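Local structure of oxidoreductase (Corynebacterium diphtheriae, 3K1Y) at residues S25-I30 and V90-V95. The protein probably acts as an FMN-binding oxidoreductase of the NADPH-dependent FMN reductase family. Residues are numbered along the deposited sequence; the frame is centred on the assembly and turned at random.
Sequences SSTRQI and VVATPV. With SO4 (sulfate ion), chain G.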
loop_
_atom_site.group_PDB
_atom_site.type_symbol
_atom_site.label_atom_id
_atom_site.label_comp_id
_atom_site.label_asym_id
_atom_site.label_seq_id
_atom_site.Cartn_x
_atom_site.Cartn_y
_atom_site.Cartn_z
ATOM N N SER A 25 -15.927 14.038 18.930
ATOM C CA SER A 25 -15.159 13.251 17.964
ATOM C C SER A 25 -14.181 14.080 17.147
ATOM O O SER A 25 -14.582 15.022 16.466
ATOM C CB SER A 25 -16.106 12.512 17.007
ATOM O OG SER A 25 -15.401 11.992 15.894
ATOM N N SER A 26 -12.902 13.718 17.209
ATOM C CA SER A 26 -11.870 14.419 16.450
ATOM C C SER A 26 -12.076 14.198 14.956
ATOM O O SER A 26 -11.684 15.036 14.142
ATOM C CB SER A 26 -10.472 13.924 16.829
ATOM O OG SER A 26 -10.133 14.299 18.144
ATOM N N THR A 27 -12.672 13.066 14.590
ATOM C CA THR A 27 -12.914 12.787 13.175
ATOM C C THR A 27 -14.031 13.695 12.657
ATOM O O THR A 27 -13.967 14.185 11.523
ATOM C CB THR A 27 -13.330 11.320 12.916
ATOM O OG1 THR A 27 -12.351 10.428 13.456
ATOM C CG2 THR A 27 -13.437 11.075 11.433
ATOM N N ARG A 28 -15.047 13.923 13.487
ATOM C CA ARG A 28 -16.150 14.785 13.087
ATOM C C ARG A 28 -15.693 16.237 13.020
ATOM O O ARG A 28 -16.242 17.031 12.254
ATOM C CB ARG A 28 -17.330 14.654 14.055
ATOM C CG ARG A 28 -18.478 15.641 13.794
ATOM C CD ARG A 28 -18.892 15.645 12.324
ATOM N NE ARG A 28 -20.107 16.417 12.077
ATOM C CZ ARG A 28 -21.302 16.100 12.569
ATOM N NH1 ARG A 28 -21.441 15.026 13.336
ATOM N NH2 ARG A 28 -22.360 16.846 12.292
ATOM N N GLN A 29 -14.682 16.577 13.813
ATOM C CA GLN A 29 -14.163 17.944 13.824
ATOM C C GLN A 29 -13.419 18.308 12.531
ATOM O O GLN A 29 -13.632 19.392 11.981
ATOM C CB GLN A 29 -13.262 18.159 15.042
ATOM C CG GLN A 29 -13.993 17.903 16.358
ATOM C CD GLN A 29 -13.102 18.019 17.590
ATOM O OE1 GLN A 29 -12.037 17.397 17.668
ATOM N NE2 GLN A 29 -13.546 18.804 18.566
ATOM N N ILE A 30 -12.562 17.421 12.032
ATOM C CA ILE A 30 -11.854 17.745 10.800
ATOM C C ILE A 30 -12.833 17.647 9.640
ATOM O O ILE A 30 -12.719 18.367 8.648
ATOM C CB ILE A 30 -10.651 16.811 10.543
ATOM C CG1 ILE A 30 -9.959 17.246 9.254
ATOM C CG2 ILE A 30 -11.107 15.346 10.465
ATOM C CD1 ILE A 30 -8.701 16.494 8.947
ATOM N N VAL A 90 -17.107 13.792 1.165
ATOM C CA VAL A 90 -15.986 13.894 2.082
ATOM C C VAL A 90 -16.062 12.692 3.018
ATOM O O VAL A 90 -17.131 12.374 3.545
ATOM C CB VAL A 90 -16.058 15.184 2.917
ATOM C CG1 VAL A 90 -14.965 15.179 3.989
ATOM C CG2 VAL A 90 -15.904 16.383 2.003
ATOM N N VAL A 91 -14.931 12.017 3.201
ATOM C CA VAL A 91 -14.860 10.856 4.073
ATOM C C VAL A 91 -13.737 11.064 5.075
ATOM O O VAL A 91 -12.616 11.416 4.704
ATOM C CB VAL A 91 -14.608 9.531 3.279
ATOM C CG1 VAL A 91 -15.784 9.245 2.362
ATOM C CG2 VAL A 91 -13.303 9.620 2.471
ATOM N N ALA A 92 -14.048 10.862 6.347
ATOM C CA ALA A 92 -13.064 11.048 7.401
ATOM C C ALA A 92 -13.073 9.822 8.284
ATOM O O ALA A 92 -14.133 9.299 8.625
ATOM C CB ALA A 92 -13.397 12.283 8.223
ATOM N N THR A 93 -11.885 9.361 8.654
ATOM C CA THR A 93 -11.788 8.188 9.495
ATOM C C THR A 93 -10.678 8.278 10.520
ATOM O O THR A 93 -9.614 8.833 10.256
ATOM C CB THR A 93 -11.516 6.901 8.661
ATOM O OG1 THR A 93 -11.492 5.761 9.531
ATOM C CG2 THR A 93 -10.152 6.990 7.965
ATOM N N PRO A 94 -10.942 7.785 11.732
ATOM C CA PRO A 94 -9.884 7.817 12.737
ATOM C C PRO A 94 -8.963 6.688 12.254
ATOM O O PRO A 94 -9.295 5.982 11.299
ATOM C CB PRO A 94 -10.619 7.472 14.034
ATOM C CG PRO A 94 -11.822 6.710 13.564
ATOM C CD PRO A 94 -12.243 7.462 12.340
ATOM N N VAL A 95 -7.810 6.515 12.875
ATOM C CA VAL A 95 -6.921 5.457 12.431
ATOM C C VAL A 95 -6.833 4.384 13.491
ATOM O O VAL A 95 -6.379 4.637 14.603
ATOM C CB VAL A 95 -5.518 5.992 12.129
ATOM C CG1 VAL A 95 -4.662 4.875 11.515
ATOM C CG2 VAL A 95 -5.614 7.189 11.191
HETATM S S SO4 G . -12.584 10.079 17.292
HETATM O O1 SO4 G . -11.848 10.405 16.190
HETATM O O2 SO4 G . -12.075 10.927 18.283
HETATM O O3 SO4 G . -13.924 10.317 17.051
HETATM O O4 SO4 G . -12.441 8.724 17.607
#
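T27, in the first turn of helix 26-44, stands over A92, T93 and P94 of the segment 90-95 and makes most of this contact with its two branches. Its methyl, turned anti to the backbone N, presses down on A92: CG2 lies 3.4 Å from A92 CB and 3.4 Å from A92 O, with T93 N close behind. The other branch, T27 OG1, reaches P94, whose ring carbon CD is 3.2 Å away; the two side chains cross at nearly a right angle. One helical turn on, the packing slackens, and I30 CG2 comes no nearer than 4.4 Å to A92 CB; the I30 side chain also touches V156 and A158 of strand 150-159. Helix 26-30 and strand 90-94 run roughly antiparallel (152°) in the flavodoxin-like fold of this family: a parallel sheet in order 2-1-3-4-5, with strand 88-94 at its centre and helix 26-44 starting at the carboxyl end of the sheet and packing back along one face. The looser side lies toward the partly exposed S26 and P94, where the T27 hydroxyl turns to a sulfate ion. Probably from the crystallisation liquor, the sulfate probably marks the site where flavodoxin-like proteins hold the FMN phosphate. T27 OG1 donates to sulfate O1 (2.8 Å), S26 N to O2 (3.1 Å, 157°) and S25 OG to O3, while S22 N adds a further bond. S25 is also the N-cap, its OG accepting from R28 N at 3.1 Å and weakly from T27 N. P94 CB lies beside sulfate O1, at 3.8 Å.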